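Local coordinates for Mgp-operon protein 3 (Mycoplasma pneumoniae, PDB 6RJ1) that probably mediates attachment of the bacterium to host cells, as the extracellular N-domain of the P40/P90 adhesin, at residues N884-A889 with Q926-G931; V802-G807 with Y865-G870; F515-N520 with D643-A648. All coordinates share one frame; numbering follows the deposited sequence.

Interaction 1: residues N884-A889 with Q926-G931; sequences NRKGYA and QDDLTG
L929 lies across one face of the Y888 ring, and the two side chains cross at about a right angle. Its CD1 methyl sits over the middle of the ring, 4.1 Å from the centroid of Y888, as a CH-pi contact. CG of L929 is anti to its backbone N (chi1 178°), which carries the CD1 methyl over the ring. CB of L929, placed by the backbone, reaches Y888 CD1 at 3.8 Å. With chi1 at 54°, the Y888 ring stands between its own backbone N and carbonyl carbon, where L929 meets its face and the carbonyl O of D927 lies at its edge, near its plane. That same oxygen takes a weak, bent hydrogen bond from G887 N (2.8 Å to D927 O, 116° at the hydrogen). K886 folds its chain at chi2, chi3 and chi4. The bends carry NZ to D928, and NZ makes a salt bridge to D928 OD2 at 3.5 Å. The guanidinium of R885 instead turns to the carbonyl of K872. V942 of strand 939-945 packs on both Y888 and L929, and the K886-D928 ion pair lies away from this apolar side. The contact is a junction between two consecutive sheets, as successive blades of a beta-propeller would make: the start of strand 888-896 meets strand 928-933, the first strand of the next antiparallel sheet.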
ATOM      1  N   ASN A 884      11.979   5.219  23.196  1.00 85.49           N
ATOM      2  CA  ASN A 884      12.294   6.375  22.351  1.00 85.15           C
ATOM      3  C   ASN A 884      11.119   6.869  21.495  1.00 85.94           C
ATOM      4  O   ASN A 884      11.146   6.776  20.266  1.00 85.08           O
ATOM      5  CB  ASN A 884      13.556   6.155  21.500  1.00 89.02           C
ATOM      6  CG  ASN A 884      14.672   7.118  21.866  1.00122.46           C
ATOM      7  OD1 ASN A 884      15.670   6.740  22.496  1.00119.65           O
ATOM      8  ND2 ASN A 884      14.520   8.393  21.503  1.00112.72           N
ATOM      9  N   ARG A 885      10.104   7.439  22.168  1.00 80.48           N
ATOM     10  CA  ARG A 885       8.938   8.063  21.536  1.00 78.93           C
ATOM     11  C   ARG A 885       9.196   9.581  21.565  1.00 81.46           C
ATOM     12  O   ARG A 885       8.295  10.399  21.347  1.00 81.21           O
ATOM     13  CB  ARG A 885       7.650   7.709  22.295  1.00 76.52           C
ATOM     14  CG  ARG A 885       7.161   6.289  22.088  1.00 79.69           C
ATOM     15  CD  ARG A 885       5.730   6.131  22.552  1.00 81.70           C
ATOM     16  NE  ARG A 885       4.787   6.688  21.582  1.00 83.92           N
ATOM     17  CZ  ARG A 885       4.128   7.831  21.741  1.00 89.80           C
ATOM     18  NH1 ARG A 885       4.287   8.549  22.844  1.00 75.48           N
ATOM     19  NH2 ARG A 885       3.299   8.261  20.801  1.00 73.60           N
ATOM     20  N   LYS A 886      10.458   9.932  21.832  1.00 76.72           N
ATOM     21  CA  LYS A 886      10.985  11.278  21.938  1.00 76.65           C
ATOM     22  C   LYS A 886      12.065  11.454  20.891  1.00 79.95           C
ATOM     23  O   LYS A 886      12.920  10.580  20.718  1.00 79.39           O
ATOM     24  CB  LYS A 886      11.588  11.478  23.340  1.00 79.44           C
ATOM     25  CG  LYS A 886      11.466  12.890  23.864  1.00 96.13           C
ATOM     26  CD  LYS A 886      11.120  12.886  25.345  1.00106.48           C
ATOM     27  CE  LYS A 886       9.699  13.333  25.607  1.00117.08           C
ATOM     28  NZ  LYS A 886       8.687  12.439  24.975  1.00124.88           N
ATOM     29  N   GLY A 887      12.028  12.586  20.210  1.00 76.34           N
ATOM     30  CA  GLY A 887      13.019  12.893  19.193  1.00 76.32           C
ATOM     31  C   GLY A 887      12.473  13.037  17.797  1.00 80.33           C
ATOM     32  O   GLY A 887      11.263  12.971  17.570  1.00 80.07           O
ATOM     33  N   TYR A 888      13.392  13.228  16.858  1.00 76.94           N
ATOM     34  CA  TYR A 888      13.119  13.425  15.444  1.00 76.55           C
ATOM     35  C   TYR A 888      14.383  13.134  14.630  1.00 78.96           C
ATOM     36  O   TYR A 888      15.483  13.130  15.176  1.00 79.07           O
ATOM     37  CB  TYR A 888      12.643  14.880  15.185  1.00 78.22           C
ATOM     38  CG  TYR A 888      13.581  15.947  15.719  1.00 80.51           C
ATOM     39  CD1 TYR A 888      13.443  16.440  17.013  1.00 81.77           C
ATOM     40  CD2 TYR A 888      14.602  16.466  14.928  1.00 82.35           C
ATOM     41  CE1 TYR A 888      14.311  17.411  17.514  1.00 83.00           C
ATOM     42  CE2 TYR A 888      15.479  17.433  15.419  1.00 84.01           C
ATOM     43  CZ  TYR A 888      15.327  17.912  16.711  1.00 93.43           C
ATOM     44  OH  TYR A 888      16.207  18.866  17.193  1.00 99.25           O
ATOM     45  N   ALA A 889      14.222  12.944  13.322  1.00 73.73           N
ATOM     46  CA  ALA A 889      15.310  12.719  12.376  1.00 72.33           C
ATOM     47  C   ALA A 889      14.887  13.287  11.023  1.00 74.87           C
ATOM     48  O   ALA A 889      13.691  13.323  10.717  1.00 75.71           O
ATOM     49  CB  ALA A 889      15.611  11.231  12.265  1.00 72.93           C
ATOM     50  N   GLN A 926      15.973  13.353  22.301  1.00 92.01           N
ATOM     51  CA  GLN A 926      15.534  13.888  23.578  1.00 92.09           C
ATOM     52  C   GLN A 926      14.406  14.917  23.488  1.00 95.84           C
ATOM     53  O   GLN A 926      13.914  15.349  24.534  1.00 96.69           O
ATOM     54  CB  GLN A 926      16.743  14.468  24.351  1.00 93.74           C
ATOM     55  CG  GLN A 926      17.490  13.453  25.226  1.00114.72           C
ATOM     56  CD  GLN A 926      18.235  12.391  24.441  1.00139.87           C
ATOM     57  OE1 GLN A 926      17.833  11.220  24.393  1.00134.02           O
ATOM     58  NE2 GLN A 926      19.339  12.772  23.807  1.00135.96           N
ATOM     59  N   ASP A 927      13.973  15.313  22.281  1.00 90.40           N
ATOM     60  CA  ASP A 927      12.960  16.365  22.240  1.00 89.56           C
ATOM     61  C   ASP A 927      11.779  16.139  21.309  1.00 91.68           C
ATOM     62  O   ASP A 927      11.878  15.374  20.356  1.00 92.49           O
ATOM     63  CB  ASP A 927      13.632  17.701  21.897  1.00 91.35           C
ATOM     64  CG  ASP A 927      14.382  18.351  23.043  1.00 97.71           C
ATOM     65  OD1 ASP A 927      13.857  18.343  24.184  1.00 96.48           O
ATOM     66  OD2 ASP A 927      15.474  18.902  22.795  1.00105.43           O
ATOM     67  N   ASP A 928      10.664  16.842  21.576  1.00 85.50           N
ATOM     68  CA  ASP A 928       9.460  16.772  20.750  1.00 84.35           C
ATOM     69  C   ASP A 928       9.464  17.903  19.745  1.00 83.32           C
ATOM     70  O   ASP A 928       9.535  19.063  20.123  1.00 82.06           O
ATOM     71  CB  ASP A 928       8.190  16.774  21.609  1.00 86.96           C
ATOM     72  CG  ASP A 928       8.042  15.506  22.424  1.00105.72           C
ATOM     73  OD1 ASP A 928       7.948  14.407  21.810  1.00108.28           O
ATOM     74  OD2 ASP A 928       8.022  15.606  23.673  1.00113.04           O
ATOM     75  N   LEU A 929       9.425  17.559  18.461  1.00 77.44           N
ATOM     76  CA  LEU A 929       9.494  18.516  17.373  1.00 76.40           C
ATOM     77  C   LEU A 929       8.177  19.246  17.051  1.00 81.46           C
ATOM     78  O   LEU A 929       7.152  18.603  16.805  1.00 80.93           O
ATOM     79  CB  LEU A 929      10.040  17.799  16.137  1.00 75.85           C
ATOM     80  CG  LEU A 929      10.157  18.613  14.866  1.00 79.56           C
ATOM     81  CD1 LEU A 929      11.456  19.390  14.823  1.00 78.74           C
ATOM     82  CD2 LEU A 929      10.044  17.722  13.683  1.00 81.56           C
ATOM     83  N   THR A 930       8.235  20.598  17.007  1.00 78.36           N
ATOM     84  CA  THR A 930       7.109  21.463  16.617  1.00 77.81           C
ATOM     85  C   THR A 930       7.110  21.574  15.078  1.00 81.17           C
ATOM     86  O   THR A 930       6.048  21.600  14.443  1.00 81.47           O
ATOM     87  CB  THR A 930       7.230  22.831  17.297  1.00 81.00           C
ATOM     88  OG1 THR A 930       7.291  22.644  18.705  1.00 82.15           O
ATOM     89  CG2 THR A 930       6.090  23.771  16.955  1.00 76.10           C
ATOM     90  N   GLY A 931       8.310  21.622  14.514  1.00 76.48           N
ATOM     91  CA  GLY A 931       8.534  21.708  13.081  1.00 75.77           C
ATOM     92  C   GLY A 931       9.869  22.325  12.736  1.00 78.23           C
ATOM     93  O   GLY A 931      10.638  22.716  13.615  1.00 75.77           O
TER

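Interaction 2: residues V802-G807 with Y865-G870; sequences VLLVRG and YTFDNG
The Y865 ring has L804 over one face and V802 at its edge. CD1 of L804 stands above the ring centre, 4.1 Å from the centroid of Y865 and 9° off the normal, a CH-pi contact. The other methyl, L804 CD2, lies over the same ring nearer its root, 3.8 Å from Y865 CD2. L804 and Y865 run past each other in opposite directions. V802 CG2 comes to the rim near the ring plane, 4.1 Å from Y865 CE1. The F867 ring is met differently. L804 CD2 lies in its plane and touches the edge, 3.6 Å from F867 CZ. One leucine methyl is thus wedged between the face of Y865 and the edge of F867. Both aromatic side chains have CG anti to the carbonyl carbon (chi1 -75° for Y865), so they leave strand 862-868 in a similar way, two residues apart. The Y865 hydroxyl crosses to the other sheet and is hydrogen-bonded to the carbonyl O of G781. This gives its polar end a partner within a buried, mostly apolar layer. V893 touches V802, L804 and Y865, and L851 touches both rings. The axes of the two strand segments pass 10.5 Å apart at 36°. Two antiparallel sheets therefore pack face to face through their side chains, consistent with adjacent blades of a beta-propeller.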
ATOM      1  N   VAL A 802       9.707  11.533  -5.755  1.00 64.48           N
ATOM      2  CA  VAL A 802      10.495  10.592  -4.969  1.00 63.24           C
ATOM      3  C   VAL A 802       9.662  10.053  -3.825  1.00 63.80           C
ATOM      4  O   VAL A 802       8.686  10.684  -3.416  1.00 63.07           O
ATOM      5  CB  VAL A 802      11.901  11.092  -4.510  1.00 67.19           C
ATOM      6  CG1 VAL A 802      12.779  11.526  -5.687  1.00 66.78           C
ATOM      7  CG2 VAL A 802      11.800  12.183  -3.457  1.00 66.96           C
ATOM      8  N   LEU A 803      10.038   8.879  -3.329  1.00 59.33           N
ATOM      9  CA  LEU A 803       9.395   8.230  -2.187  1.00 59.00           C
ATOM     10  C   LEU A 803      10.382   7.311  -1.480  1.00 63.11           C
ATOM     11  O   LEU A 803      11.344   6.820  -2.089  1.00 62.62           O
ATOM     12  CB  LEU A 803       8.096   7.481  -2.567  1.00 58.72           C
ATOM     13  CG  LEU A 803       8.238   6.203  -3.379  1.00 62.23           C
ATOM     14  CD1 LEU A 803       7.362   5.111  -2.823  1.00 61.87           C
ATOM     15  CD2 LEU A 803       7.979   6.453  -4.845  1.00 63.55           C
ATOM     16  N   LEU A 804      10.143   7.097  -0.191  1.00 59.33           N
ATOM     17  CA  LEU A 804      10.977   6.242   0.634  1.00 58.50           C
ATOM     18  C   LEU A 804      10.312   4.889   0.789  1.00 63.37           C
ATOM     19  O   LEU A 804       9.092   4.803   1.002  1.00 64.29           O
ATOM     20  CB  LEU A 804      11.201   6.916   2.000  1.00 58.31           C
ATOM     21  CG  LEU A 804      12.553   7.622   2.250  1.00 62.34           C
ATOM     22  CD1 LEU A 804      13.017   8.469   1.064  1.00 61.76           C
ATOM     23  CD2 LEU A 804      12.479   8.486   3.477  1.00 64.00           C
ATOM     24  N   VAL A 805      11.106   3.832   0.612  1.00 58.72           N
ATOM     25  CA  VAL A 805      10.709   2.426   0.769  1.00 57.35           C
ATOM     26  C   VAL A 805      11.689   1.752   1.733  1.00 61.22           C
ATOM     27  O   VAL A 805      12.701   2.358   2.100  1.00 60.68           O
ATOM     28  CB  VAL A 805      10.567   1.646  -0.570  1.00 60.24           C
ATOM     29  CG1 VAL A 805       9.385   2.158  -1.388  1.00 60.27           C
ATOM     30  CG2 VAL A 805      11.860   1.656  -1.382  1.00 59.47           C
ATOM     31  N   ARG A 806      11.407   0.506   2.139  1.00 57.26           N
ATOM     32  CA  ARG A 806      12.305  -0.218   3.028  1.00 56.29           C
ATOM     33  C   ARG A 806      13.615  -0.504   2.307  1.00 62.11           C
ATOM     34  O   ARG A 806      13.616  -1.142   1.244  1.00 61.55           O
ATOM     35  CB  ARG A 806      11.669  -1.513   3.533  1.00 53.33           C
ATOM     36  CG  ARG A 806      10.387  -1.300   4.312  1.00 58.89           C
ATOM     37  CD  ARG A 806       9.937  -2.576   4.979  1.00 64.78           C
ATOM     38  NE  ARG A 806      10.764  -2.915   6.137  1.00 59.18           N
ATOM     39  CZ  ARG A 806      10.614  -4.008   6.870  1.00 68.77           C
ATOM     40  NH1 ARG A 806       9.690  -4.904   6.558  1.00 61.34           N
ATOM     41  NH2 ARG A 806      11.395  -4.220   7.918  1.00 59.91           N
ATOM     42  N   GLY A 807      14.699   0.048   2.852  1.00 60.48           N
ATOM     43  CA  GLY A 807      16.044  -0.134   2.323  1.00 60.88           C
ATOM     44  C   GLY A 807      16.595   0.918   1.389  1.00 67.13           C
ATOM     45  O   GLY A 807      17.803   0.925   1.142  1.00 69.44           O
ATOM     46  N   TYR A 865      12.692  14.967   4.277  1.00 64.40           N
ATOM     47  CA  TYR A 865      11.791  14.023   4.950  1.00 63.77           C
ATOM     48  C   TYR A 865      11.954  14.129   6.454  1.00 69.42           C
ATOM     49  O   TYR A 865      13.014  13.785   6.984  1.00 68.85           O
ATOM     50  CB  TYR A 865      12.060  12.590   4.479  1.00 63.87           C
ATOM     51  CG  TYR A 865      11.534  12.296   3.095  1.00 64.32           C
ATOM     52  CD1 TYR A 865      12.227  12.717   1.958  1.00 66.34           C
ATOM     53  CD2 TYR A 865      10.353  11.582   2.914  1.00 63.99           C
ATOM     54  CE1 TYR A 865      11.733  12.466   0.675  1.00 67.93           C
ATOM     55  CE2 TYR A 865       9.859  11.309   1.639  1.00 64.63           C
ATOM     56  CZ  TYR A 865      10.551  11.754   0.522  1.00 72.73           C
ATOM     57  OH  TYR A 865      10.060  11.494  -0.734  1.00 70.27           O
ATOM     58  N   THR A 866      10.915  14.636   7.132  1.00 66.59           N
ATOM     59  CA  THR A 866      10.917  14.806   8.577  1.00 66.40           C
ATOM     60  C   THR A 866      10.246  13.617   9.243  1.00 70.31           C
ATOM     61  O   THR A 866       9.133  13.243   8.884  1.00 70.45           O
ATOM     62  CB  THR A 866      10.330  16.164   8.965  1.00 75.44           C
ATOM     63  OG1 THR A 866      11.018  17.189   8.241  1.00 77.86           O
ATOM     64  CG2 THR A 866      10.434  16.442  10.455  1.00 70.65           C
ATOM     65  N   PHE A 867      10.947  13.016  10.199  1.00 66.35           N
ATOM     66  CA  PHE A 867      10.482  11.864  10.966  1.00 65.97           C
ATOM     67  C   PHE A 867      10.353  12.239  12.433  1.00 69.91           C
ATOM     68  O   PHE A 867      11.312  12.721  13.034  1.00 69.35           O
ATOM     69  CB  PHE A 867      11.467  10.702  10.801  1.00 67.68           C
ATOM     70  CG  PHE A 867      11.439  10.121   9.409  1.00 69.04           C
ATOM     71  CD1 PHE A 867      10.564   9.089   9.089  1.00 71.00           C
ATOM     72  CD2 PHE A 867      12.289  10.605   8.416  1.00 70.13           C
ATOM     73  CE1 PHE A 867      10.530   8.555   7.803  1.00 71.17           C
ATOM     74  CE2 PHE A 867      12.250  10.068   7.130  1.00 72.41           C
ATOM     75  CZ  PHE A 867      11.359   9.060   6.831  1.00 70.20           C
ATOM     76  N   ASP A 868       9.177  12.006  13.006  1.00 66.48           N
ATOM     77  CA  ASP A 868       8.852  12.338  14.388  1.00 66.47           C
ATOM     78  C   ASP A 868       8.670  11.056  15.196  1.00 71.10           C
ATOM     79  O   ASP A 868       7.770  10.280  14.891  1.00 71.02           O
ATOM     80  CB  ASP A 868       7.552  13.171  14.394  1.00 68.61           C
ATOM     81  CG  ASP A 868       7.222  13.964  15.645  1.00 84.14           C
ATOM     82  OD1 ASP A 868       7.622  13.528  16.755  1.00 86.17           O
ATOM     83  OD2 ASP A 868       6.535  15.010  15.520  1.00 90.37           O
ATOM     84  N   ASN A 869       9.507  10.841  16.236  1.00 67.79           N
ATOM     85  CA  ASN A 869       9.437   9.677  17.134  1.00 67.30           C
ATOM     86  C   ASN A 869       8.129   9.588  17.946  1.00 71.37           C
ATOM     87  O   ASN A 869       7.758   8.497  18.375  1.00 70.34           O
ATOM     88  CB  ASN A 869      10.657   9.625  18.051  1.00 68.08           C
ATOM     89  CG  ASN A 869      11.943   9.226  17.358  1.00 87.86           C
ATOM     90  OD1 ASN A 869      11.956   8.768  16.208  1.00 82.56           O
ATOM     91  ND2 ASN A 869      13.060   9.385  18.048  1.00 77.72           N
ATOM     92  N   GLY A 870       7.436  10.722  18.110  1.00 68.81           N
ATOM     93  CA  GLY A 870       6.154  10.818  18.804  1.00 68.93           C
ATOM     94  C   GLY A 870       5.013  10.157  18.051  1.00 73.95           C
ATOM     95  O   GLY A 870       3.943   9.906  18.619  1.00 73.97           O
TER

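Interaction 3: residues F515-N520 with D643-A648; sequences FKDDSN and DQKATA
A type I beta turn, D517 to N520, docks against the loop 643-648 in the part of the chain assigned to the MgpC adhesin family. The N520 amide is the main polar link. Its ND2 donates to two carbonyls of the other loop, at 2.8 Å to K645 O and 2.9 Å to A648 O. The bond to A648 O is nearly straight (166° at the hydrogen) and lies in the amide plane of N520. The bond to K645 O is more bent and tilts out of that plane. With chi1 at -163°, N520 holds its amide extended from the backbone N and toward the loop 643-648. The OD1 side of the amide accepts from the backbone N of D522. Both ends of the group are therefore held, which should fix its rotation.

F515 packs beside this amide. K645 O lies at the edge of the F515 ring, 3.3 Å from CE2, while CD of K645 also meets the edge in plane. A648 CB packs 3.9 Å from F515 CE2. The aliphatic part of K645 crosses D517 at about a right angle, and D517 OD2 comes within 3.4 Å of K645 CD. K645 NZ stays 4.2 Å from D517 OD2, too far for a salt bridge. Within the turn, S519 OG donates to D517 OD2 from above the carboxylate plane.

V640 touches both F515 and A648. The loop 515-520 runs between helix 503-511 and strand 538-546. The loop 643-648 leads into strand 650-654, and both these strands pair with strand 549-563 in one mixed sheet.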
ATOM      1  N   PHE A 515     -10.980 -17.363 -10.396  1.00 55.88           N
ATOM      2  CA  PHE A 515     -11.328 -18.285 -11.467  1.00 56.40           C
ATOM      3  C   PHE A 515     -12.429 -17.761 -12.390  1.00 63.46           C
ATOM      4  O   PHE A 515     -13.483 -17.299 -11.944  1.00 63.00           O
ATOM      5  CB  PHE A 515     -11.694 -19.659 -10.880  1.00 57.79           C
ATOM      6  CG  PHE A 515     -12.137 -20.705 -11.871  1.00 58.84           C
ATOM      7  CD1 PHE A 515     -11.205 -21.439 -12.598  1.00 60.82           C
ATOM      8  CD2 PHE A 515     -13.487 -20.985 -12.051  1.00 60.92           C
ATOM      9  CE1 PHE A 515     -11.615 -22.414 -13.508  1.00 61.18           C
ATOM     10  CE2 PHE A 515     -13.899 -21.964 -12.963  1.00 63.68           C
ATOM     11  CZ  PHE A 515     -12.958 -22.681 -13.673  1.00 61.30           C
ATOM     12  N   LYS A 516     -12.176 -17.889 -13.687  1.00 62.12           N
ATOM     13  CA  LYS A 516     -13.092 -17.505 -14.746  1.00 62.62           C
ATOM     14  C   LYS A 516     -13.067 -18.588 -15.838  1.00 72.36           C
ATOM     15  O   LYS A 516     -11.988 -19.030 -16.256  1.00 72.57           O
ATOM     16  CB  LYS A 516     -12.699 -16.131 -15.309  1.00 62.78           C
ATOM     17  CG  LYS A 516     -13.744 -15.521 -16.213  1.00 52.07           C
ATOM     18  CD  LYS A 516     -13.311 -14.151 -16.709  1.00 63.04           C
ATOM     19  CE  LYS A 516     -14.509 -13.326 -17.135  1.00 74.79           C
ATOM     20  NZ  LYS A 516     -15.136 -13.811 -18.393  1.00 76.51           N
ATOM     21  N   ASP A 517     -14.260 -19.046 -16.255  1.00 72.31           N
ATOM     22  CA  ASP A 517     -14.433 -20.028 -17.323  1.00 73.69           C
ATOM     23  C   ASP A 517     -15.792 -19.860 -17.967  1.00 79.21           C
ATOM     24  O   ASP A 517     -16.751 -19.510 -17.278  1.00 79.86           O
ATOM     25  CB  ASP A 517     -14.234 -21.473 -16.828  1.00 75.96           C
ATOM     26  CG  ASP A 517     -14.052 -22.504 -17.938  1.00 91.14           C
ATOM     27  OD1 ASP A 517     -13.770 -22.100 -19.092  1.00 93.90           O
ATOM     28  OD2 ASP A 517     -14.193 -23.706 -17.656  1.00 97.63           O
ATOM     29  N   ASP A 518     -15.873 -20.098 -19.286  1.00 75.94           N
ATOM     30  CA  ASP A 518     -17.120 -19.986 -20.046  1.00 76.34           C
ATOM     31  C   ASP A 518     -18.201 -20.942 -19.523  1.00 80.51           C
ATOM     32  O   ASP A 518     -19.379 -20.589 -19.533  1.00 81.39           O
ATOM     33  CB  ASP A 518     -16.872 -20.241 -21.546  1.00 78.67           C
ATOM     34  CG  ASP A 518     -16.070 -19.175 -22.285  1.00 92.74           C
ATOM     35  OD1 ASP A 518     -16.295 -17.966 -22.021  1.00 93.50           O
ATOM     36  OD2 ASP A 518     -15.244 -19.549 -23.153  1.00100.05           O
ATOM     37  N   SER A 519     -17.792 -22.144 -19.055  1.00 75.76           N
ATOM     38  CA  SER A 519     -18.666 -23.188 -18.503  1.00 74.09           C
ATOM     39  C   SER A 519     -19.204 -22.846 -17.113  1.00 75.80           C
ATOM     40  O   SER A 519     -20.165 -23.465 -16.672  1.00 75.91           O
ATOM     41  CB  SER A 519     -17.932 -24.526 -18.459  1.00 77.09           C
ATOM     42  OG  SER A 519     -16.783 -24.479 -17.628  1.00 85.78           O
ATOM     43  N   ASN A 520     -18.580 -21.890 -16.416  1.00 71.48           N
ATOM     44  CA  ASN A 520     -19.018 -21.509 -15.082  1.00 71.37           C
ATOM     45  C   ASN A 520     -19.893 -20.274 -15.105  1.00 77.78           C
ATOM     46  O   ASN A 520     -19.537 -19.255 -15.699  1.00 77.78           O
ATOM     47  CB  ASN A 520     -17.826 -21.325 -14.134  1.00 68.13           C
ATOM     48  CG  ASN A 520     -18.175 -21.338 -12.660  1.00 83.04           C
ATOM     49  OD1 ASN A 520     -19.024 -20.579 -12.171  1.00 77.99           O
ATOM     50  ND2 ASN A 520     -17.504 -22.185 -11.907  1.00 72.59           N
ATOM     51  N   ASP A 643     -13.096 -31.258 -14.178  1.00 71.20           N
ATOM     52  CA  ASP A 643     -14.475 -31.676 -13.908  1.00 70.58           C
ATOM     53  C   ASP A 643     -15.227 -30.719 -12.962  1.00 75.26           C
ATOM     54  O   ASP A 643     -16.459 -30.678 -13.000  1.00 76.67           O
ATOM     55  CB  ASP A 643     -14.528 -33.137 -13.410  1.00 72.62           C
ATOM     56  CG  ASP A 643     -14.040 -33.418 -11.995  1.00 87.34           C
ATOM     57  OD1 ASP A 643     -13.479 -32.498 -11.363  1.00 89.42           O
ATOM     58  OD2 ASP A 643     -14.227 -34.561 -11.520  1.00 94.46           O
ATOM     59  N   GLN A 644     -14.491 -29.948 -12.127  1.00 70.63           N
ATOM     60  CA  GLN A 644     -15.068 -28.985 -11.184  1.00 70.33           C
ATOM     61  C   GLN A 644     -15.187 -27.551 -11.736  1.00 73.32           C
ATOM     62  O   GLN A 644     -15.677 -26.672 -11.024  1.00 72.69           O
ATOM     63  CB  GLN A 644     -14.287 -28.980  -9.862  1.00 71.88           C
ATOM     64  CG  GLN A 644     -15.010 -29.679  -8.723  1.00 91.17           C
ATOM     65  CD  GLN A 644     -14.636 -31.136  -8.660  1.00114.68           C
ATOM     66  OE1 GLN A 644     -13.662 -31.520  -8.009  1.00113.28           O
ATOM     67  NE2 GLN A 644     -15.398 -31.978  -9.341  1.00105.02           N
ATOM     68  N   LYS A 645     -14.758 -27.320 -12.991  1.00 69.27           N
ATOM     69  CA  LYS A 645     -14.772 -25.993 -13.618  1.00 68.97           C
ATOM     70  C   LYS A 645     -16.173 -25.355 -13.709  1.00 74.87           C
ATOM     71  O   LYS A 645     -16.307 -24.161 -13.466  1.00 75.25           O
ATOM     72  CB  LYS A 645     -14.082 -26.011 -14.993  1.00 69.95           C
ATOM     73  CG  LYS A 645     -12.570 -26.183 -14.899  1.00 76.01           C
ATOM     74  CD  LYS A 645     -11.804 -25.441 -15.985  1.00 79.45           C
ATOM     75  CE  LYS A 645     -11.579 -26.265 -17.236  1.00 86.82           C
ATOM     76  NZ  LYS A 645     -10.525 -25.676 -18.104  1.00 96.12           N
ATOM     77  N   ALA A 646     -17.202 -26.138 -14.038  1.00 71.90           N
ATOM     78  CA  ALA A 646     -18.571 -25.634 -14.161  1.00 71.45           C
ATOM     79  C   ALA A 646     -19.237 -25.342 -12.810  1.00 76.05           C
ATOM     80  O   ALA A 646     -20.122 -24.491 -12.739  1.00 75.53           O
ATOM     81  CB  ALA A 646     -19.411 -26.617 -14.953  1.00 71.64           C
ATOM     82  N   THR A 647     -18.805 -26.043 -11.751  1.00 73.22           N
ATOM     83  CA  THR A 647     -19.385 -25.970 -10.408  1.00 72.86           C
ATOM     84  C   THR A 647     -18.507 -25.222  -9.364  1.00 73.27           C
ATOM     85  O   THR A 647     -18.916 -25.097  -8.206  1.00 72.30           O
ATOM     86  CB  THR A 647     -19.752 -27.405  -9.956  1.00 87.43           C
ATOM     87  OG1 THR A 647     -20.572 -27.345  -8.787  1.00 96.27           O
ATOM     88  CG2 THR A 647     -18.528 -28.304  -9.716  1.00 84.08           C
ATOM     89  N   ALA A 648     -17.323 -24.724  -9.777  1.00 67.93           N
ATOM     90  CA  ALA A 648     -16.363 -24.021  -8.917  1.00 66.20           C
ATOM     91  C   ALA A 648     -16.919 -22.729  -8.329  1.00 69.84           C
ATOM     92  O   ALA A 648     -17.647 -22.006  -9.009  1.00 69.65           O
ATOM     93  CB  ALA A 648     -15.082 -23.742  -9.679  1.00 66.41           C
TER

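Interaction 3 comes first along the chain, then interaction 2, then interaction 1. Interactions 1 and 2 lie about 14 Å apart between centres and touch. They share one antiparallel sheet, in which strands 862-868 and 888-896 are neighbours, and A889 O probably bonds to F867 N. Interaction 2 joins this sheet to the one before it, and interaction 1 joins it to the one after it. The three sheets thus follow one another in the chain, consistent with consecutive propeller blades. Interaction 3 lies on the opposite side of the chain's centre, about 46 Å from interaction 2 and about 57 Å from interaction 1 between centres. It belongs to peripheral loops attached to a different, mixed sheet.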